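Local coordinates for malonyl CoA-acyl carrier protein transacylase (PDB 3IM9), which catalyses transfer of the malonyl group from malonyl-CoA to holo-acyl carrier protein, supplying malonyl-ACP for fatty acid biosynthesis, at residues 25-30 with 39-44; 52-57 with 61-66. All blocks are in the same frame, centred on the assembly; numbering follows the deposited sequence.

Interaction 1 of 2, residues 25-30 with 39-44; sequences GMAQDL and EILTSA
Leu41 reaches from helix 35-47 to the loop 25-30 with its two methyl groups spread over different residues. CD2 meets CB of Ala27 at 3.9 Å, and CD1 lies 4.0 Å from CB of Leu30. The contact is thus a forked leucine end set against two beta carbons, wholly apolar, small (107 Å² buried) and closed off from solvent. With CG anti to its carbonyl carbon (chi1 -70°), Leu41 extends from the helix toward the loop, and the fork at CG sends one methyl to each partner. The loop belongs to the acyl transferase domain of this FabD-family enzyme; it leaves strand 11-16 of the parallel sheet and leads into helix 35-47, and the connection folds back against the helix that it enters. Other helices close the surroundings: His77 of helix 67-84 touches Ala27, while Thr76 and Leu53 touch Leu41. A type II turn from Gly25 to Gln28 is closed by Gln28 N to Gly25 O at 3.0 Å, and Leu30 N bonds to Ala27 O. Asp29 OD1 accepts a hydrogen bond from Leu306 N, tying the same loop to the C-terminal part of the chain.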
loop_
_atom_site.group_PDB
_atom_site.type_symbol
_atom_site.label_atom_id
_atom_site.label_comp_id
_atom_site.label_asym_id
_atom_site.label_seq_id
_atom_site.Cartn_x
_atom_site.Cartn_y
_atom_site.Cartn_z
ATOM N N GLY A 25 -17.515 4.020 5.876
ATOM C CA GLY A 25 -17.811 5.456 5.901
ATOM C C GLY A 25 -16.767 6.234 5.088
ATOM O O GLY A 25 -16.926 7.440 4.846
ATOM N N MET A 26 -15.690 5.569 4.671
ATOM C CA MET A 26 -14.595 6.246 3.959
ATOM C C MET A 26 -15.098 6.964 2.708
ATOM O O MET A 26 -15.800 6.367 1.853
ATOM C CB MET A 26 -13.472 5.266 3.617
ATOM C CG MET A 26 -13.955 4.086 2.739
ATOM S SD MET A 26 -12.711 2.735 2.628
ATOM C CE MET A 26 -11.469 3.501 1.518
ATOM N N ALA A 27 -14.727 8.265 2.647
ATOM C CA ALA A 27 -15.057 9.174 1.521
ATOM C C ALA A 27 -16.504 9.655 1.544
ATOM O O ALA A 27 -16.860 10.417 0.611
ATOM C CB ALA A 27 -14.634 8.551 0.122
ATOM N N GLN A 28 -17.294 9.247 2.537
ATOM C CA GLN A 28 -18.723 9.652 2.473
ATOM C C GLN A 28 -18.842 11.195 2.594
ATOM O O GLN A 28 -19.767 11.757 2.026
ATOM C CB GLN A 28 -19.534 8.849 3.481
ATOM C CG GLN A 28 -19.316 9.366 4.810
ATOM C CD GLN A 28 -20.014 8.478 5.813
ATOM O OE1 GLN A 28 -19.600 8.470 6.975
ATOM N NE2 GLN A 28 -21.005 7.618 5.342
ATOM N N ASP A 29 -17.872 11.828 3.228
ATOM C CA ASP A 29 -17.883 13.247 3.363
ATOM C C ASP A 29 -17.533 13.973 2.097
ATOM O O ASP A 29 -17.855 15.206 1.955
ATOM C CB ASP A 29 -17.003 13.665 4.528
ATOM C CG ASP A 29 -15.501 13.240 4.363
ATOM O OD1 ASP A 29 -14.633 13.956 4.920
ATOM O OD2 ASP A 29 -15.300 12.212 3.672
ATOM N N LEU A 30 -16.839 13.327 1.173
ATOM C CA LEU A 30 -16.470 13.982 -0.093
ATOM C C LEU A 30 -17.625 14.006 -1.093
ATOM O O LEU A 30 -17.710 14.912 -1.919
ATOM C CB LEU A 30 -15.246 13.208 -0.693
ATOM C CG LEU A 30 -13.966 13.246 0.159
ATOM C CD1 LEU A 30 -13.005 12.239 -0.487
ATOM C CD2 LEU A 30 -13.355 14.634 0.200
ATOM N N GLU A 39 -16.106 13.613 -9.028
ATOM C CA GLU A 39 -15.765 13.051 -10.338
ATOM C C GLU A 39 -15.039 11.673 -10.249
ATOM O O GLU A 39 -15.371 10.747 -11.002
ATOM C CB GLU A 39 -14.895 14.051 -11.049
ATOM C CG GLU A 39 -14.488 13.571 -12.431
ATOM C CD GLU A 39 -13.765 14.659 -13.250
ATOM O OE1 GLU A 39 -13.296 15.736 -12.683
ATOM O OE2 GLU A 39 -13.670 14.389 -14.485
ATOM N N ILE A 40 -14.119 11.585 -9.282
ATOM C CA ILE A 40 -13.407 10.341 -9.075
ATOM C C ILE A 40 -14.358 9.289 -8.536
ATOM O O ILE A 40 -14.416 8.147 -9.021
ATOM C CB ILE A 40 -12.217 10.523 -8.129
ATOM C CG1 ILE A 40 -11.109 11.448 -8.710
ATOM C CG2 ILE A 40 -11.585 9.160 -7.748
ATOM C CD1 ILE A 40 -10.511 10.936 -10.036
ATOM N N LEU A 41 -15.140 9.662 -7.503
ATOM C CA LEU A 41 -16.046 8.649 -6.913
ATOM C C LEU A 41 -17.059 8.136 -7.924
ATOM O O LEU A 41 -17.354 6.962 -7.962
ATOM C CB LEU A 41 -16.732 9.331 -5.679
ATOM C CG LEU A 41 -15.738 9.540 -4.570
ATOM C CD1 LEU A 41 -16.259 10.619 -3.607
ATOM C CD2 LEU A 41 -15.576 8.246 -3.676
ATOM N N THR A 42 -17.611 9.028 -8.751
ATOM C CA THR A 42 -18.581 8.628 -9.768
ATOM C C THR A 42 -17.887 7.871 -10.891
ATOM O O THR A 42 -18.486 6.907 -11.395
ATOM C CB THR A 42 -19.223 9.882 -10.390
ATOM O OG1 THR A 42 -20.026 10.542 -9.393
ATOM C CG2 THR A 42 -20.105 9.537 -11.547
ATOM N N SER A 43 -16.613 8.170 -11.149
ATOM C CA SER A 43 -15.899 7.347 -12.162
ATOM C C SER A 43 -15.805 5.912 -11.714
ATOM O O SER A 43 -16.043 4.998 -12.461
ATOM C CB SER A 43 -14.527 7.917 -12.440
ATOM O OG SER A 43 -13.804 7.148 -13.405
ATOM N N ALA A 44 -15.435 5.732 -10.446
ATOM C CA ALA A 44 -15.296 4.371 -9.888
ATOM C C ALA A 44 -16.669 3.677 -9.935
ATOM O O ALA A 44 -16.798 2.505 -10.309
ATOM C CB ALA A 44 -14.815 4.478 -8.430
#

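Interaction 2 of 2, residues 52-57 with 61-66; sequences ILETMF and EGKLGE
Thr55 of the short helix 52-57 turns its side chain onto Lys63 and Leu64, in the loop leading to helix 67-84 of the acyl transferase domain. This loop folds back along helix 52-57, the CA atoms of Thr55 and Leu64 5.7 Å apart, and a type I beta turn from Lys63 to Glu66 ends at the N-cap of helix 67-84. Thr55 CG2, anti to the backbone N, rests 3.7 Å from Leu64 CA, whereas OG1 sits beside that N, bonded to Asp51 O one turn earlier. The Lys63 side chain crosses that of Thr55 at about a right angle. Its CG lies between the backbone N and the carbonyl carbon (chi1 63°); the chain then runs straight to CE and bends at chi4 (-68°), bringing NZ to Thr55 OG1 in a weak hydrogen bond of 3.2 Å. The ammonium has a firmer partner in its own loop: a salt bridge of 2.8 Å joins NZ to Glu61 OE2, met on the anti side and 34° out of the carboxylate plane. Glu54 OE1 stays 4.2 Å from Lys63 NZ, beyond salt-bridge range, and two waters span the gap, each donating to OE1 and accepting from NZ, one also accepting from Glu61 N. Glu54 OE2 takes hydrogen bonds from Glu60 N and Thr58 OG1, so both carboxylate oxygens are engaged. Leu64 packs against the end of the helix and against Ala73. Its CB and both methyls crowd round Thr55 O, a buried carbonyl oxygen without a hydrogen-bond partner in the model, with CB the nearest at 3.7 Å.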
loop_
_atom_site.group_PDB
_atom_site.type_symbol
_atom_site.label_atom_id
_atom_site.label_comp_id
_atom_site.label_asym_id
_atom_site.label_seq_id
_atom_site.Cartn_x
_atom_site.Cartn_y
_atom_site.Cartn_z
ATOM N N ILE A 52 -19.503 -0.053 -5.524
ATOM C CA ILE A 52 -18.300 0.390 -4.743
ATOM C C ILE A 52 -18.628 1.473 -3.723
ATOM O O ILE A 52 -18.146 1.459 -2.605
ATOM C CB ILE A 52 -17.143 0.882 -5.705
ATOM C CG1 ILE A 52 -15.895 1.302 -4.896
ATOM C CG2 ILE A 52 -17.729 1.919 -6.716
ATOM C CD1 ILE A 52 -15.227 0.179 -4.228
ATOM N N LEU A 53 -19.502 2.410 -4.113
ATOM C CA LEU A 53 -19.782 3.452 -3.152
ATOM C C LEU A 53 -20.594 2.971 -1.921
ATOM O O LEU A 53 -20.311 3.399 -0.804
ATOM C CB LEU A 53 -20.466 4.708 -3.818
ATOM C CG LEU A 53 -19.688 5.251 -5.037
ATOM C CD1 LEU A 53 -20.396 6.528 -5.530
ATOM C CD2 LEU A 53 -18.251 5.617 -4.656
ATOM N N GLU A 54 -21.538 2.054 -2.158
ATOM C CA GLU A 54 -22.286 1.474 -1.012
ATOM C C GLU A 54 -21.290 0.730 -0.123
ATOM O O GLU A 54 -21.272 0.891 1.086
ATOM C CB GLU A 54 -23.337 0.535 -1.543
ATOM C CG GLU A 54 -24.232 0.021 -0.336
ATOM C CD GLU A 54 -23.622 -0.962 0.611
ATOM O OE1 GLU A 54 -22.873 -1.832 0.146
ATOM O OE2 GLU A 54 -23.958 -0.852 1.806
ATOM N N THR A 55 -20.357 0.057 -0.799
ATOM C CA THR A 55 -19.381 -0.772 -0.054
ATOM C C THR A 55 -18.472 0.110 0.798
ATOM O O THR A 55 -18.188 -0.219 1.980
ATOM C CB THR A 55 -18.597 -1.663 -0.990
ATOM O OG1 THR A 55 -19.503 -2.518 -1.674
ATOM C CG2 THR A 55 -17.614 -2.616 -0.193
ATOM N N MET A 56 -18.084 1.286 0.249
ATOM C CA MET A 56 -17.267 2.240 0.985
ATOM C C MET A 56 -18.065 2.928 2.148
ATOM O O MET A 56 -17.566 3.128 3.272
ATOM C CB MET A 56 -16.734 3.345 0.064
ATOM C CG MET A 56 -15.661 2.725 -0.885
ATOM S SD MET A 56 -15.221 3.860 -2.195
ATOM C CE MET A 56 -14.302 5.136 -1.276
ATOM N N PHE A 57 -19.284 3.355 1.857
ATOM C CA PHE A 57 -19.974 4.239 2.787
ATOM C C PHE A 57 -20.792 3.534 3.856
ATOM O O PHE A 57 -20.834 4.134 4.965
ATOM C CB PHE A 57 -20.973 5.175 2.017
ATOM C CG PHE A 57 -20.343 6.055 0.937
ATOM C CD1 PHE A 57 -18.962 6.358 0.844
ATOM C CD2 PHE A 57 -21.238 6.649 -0.022
ATOM C CE1 PHE A 57 -18.432 7.179 -0.208
ATOM C CE2 PHE A 57 -20.691 7.466 -1.012
ATOM C CZ PHE A 57 -19.324 7.766 -1.116
ATOM N N GLU A 61 -23.199 -5.470 3.137
ATOM C CA GLU A 61 -22.765 -6.865 2.910
ATOM C C GLU A 61 -21.511 -7.226 3.722
ATOM O O GLU A 61 -21.100 -8.408 3.663
ATOM C CB GLU A 61 -22.618 -7.238 1.451
ATOM C CG GLU A 61 -23.887 -7.025 0.700
ATOM C CD GLU A 61 -23.837 -7.458 -0.763
ATOM O OE1 GLU A 61 -24.910 -7.887 -1.200
ATOM O OE2 GLU A 61 -22.836 -7.409 -1.519
ATOM N N GLY A 62 -20.981 -6.317 4.516
ATOM C CA GLY A 62 -19.752 -6.553 5.301
ATOM C C GLY A 62 -18.587 -7.089 4.454
ATOM O O GLY A 62 -17.816 -7.994 4.919
ATOM N N LYS A 63 -18.429 -6.567 3.229
ATOM C CA LYS A 63 -17.399 -7.035 2.298
ATOM C C LYS A 63 -16.282 -5.984 2.020
ATOM O O LYS A 63 -15.399 -6.229 1.164
ATOM C CB LYS A 63 -17.996 -7.515 0.968
ATOM C CG LYS A 63 -18.713 -6.386 0.223
ATOM C CD LYS A 63 -19.198 -6.877 -1.122
ATOM C CE LYS A 63 -19.817 -5.794 -2.028
ATOM N NZ LYS A 63 -21.093 -5.253 -1.558
ATOM N N LEU A 64 -16.330 -4.869 2.722
ATOM C CA LEU A 64 -15.308 -3.797 2.454
ATOM C C LEU A 64 -13.879 -4.313 2.717
ATOM O O LEU A 64 -12.946 -3.948 2.014
ATOM C CB LEU A 64 -15.624 -2.518 3.267
ATOM C CG LEU A 64 -14.546 -1.407 3.088
ATOM C CD1 LEU A 64 -14.493 -0.923 1.580
ATOM C CD2 LEU A 64 -14.903 -0.149 3.935
ATOM N N GLY A 65 -13.738 -5.200 3.706
ATOM C CA GLY A 65 -12.405 -5.737 4.048
ATOM C C GLY A 65 -11.967 -6.930 3.231
ATOM O O GLY A 65 -10.835 -7.404 3.501
ATOM N N GLU A 66 -12.746 -7.369 2.234
ATOM C CA GLU A 66 -12.305 -8.449 1.336
ATOM C C GLU A 66 -11.541 -7.727 0.236
ATOM O O GLU A 66 -12.106 -6.859 -0.461
ATOM C CB GLU A 66 -13.517 -9.214 0.777
ATOM C CG GLU A 66 -14.316 -9.825 1.973
ATOM C CD GLU A 66 -15.677 -10.391 1.639
ATOM O OE1 GLU A 66 -15.974 -10.535 0.452
ATOM O OE2 GLU A 66 -16.485 -10.714 2.571
HETATM O O HOH W 1 -21.646 -4.056 1.054
HETATM O O HOH W 2 -23.158 -3.101 -2.062
#

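Interactions 1 and 2 follow one another along the chain, their centres 12 Å apart, and adjoin through helix 52-57. Gly25 N approaches Met56 O at 2.8 Å, a probable backbone hydrogen bond that ties the loop of interaction 1 to the helix of interaction 2. Beside it, the Phe57 ring packs on the loop backbone, CD1 lying 3.3 Å from Met26 O and CE1 3.6 Å from Ala27 C. Met56 also touches both Ala27 and Leu41, while Met26 reaches Leu64. The centres of both contacts lie on the same side of the chain's centre, about 19 and 18 Å from it, and away from the probable active-site residues Ser97 and His207 and from the calcium ion.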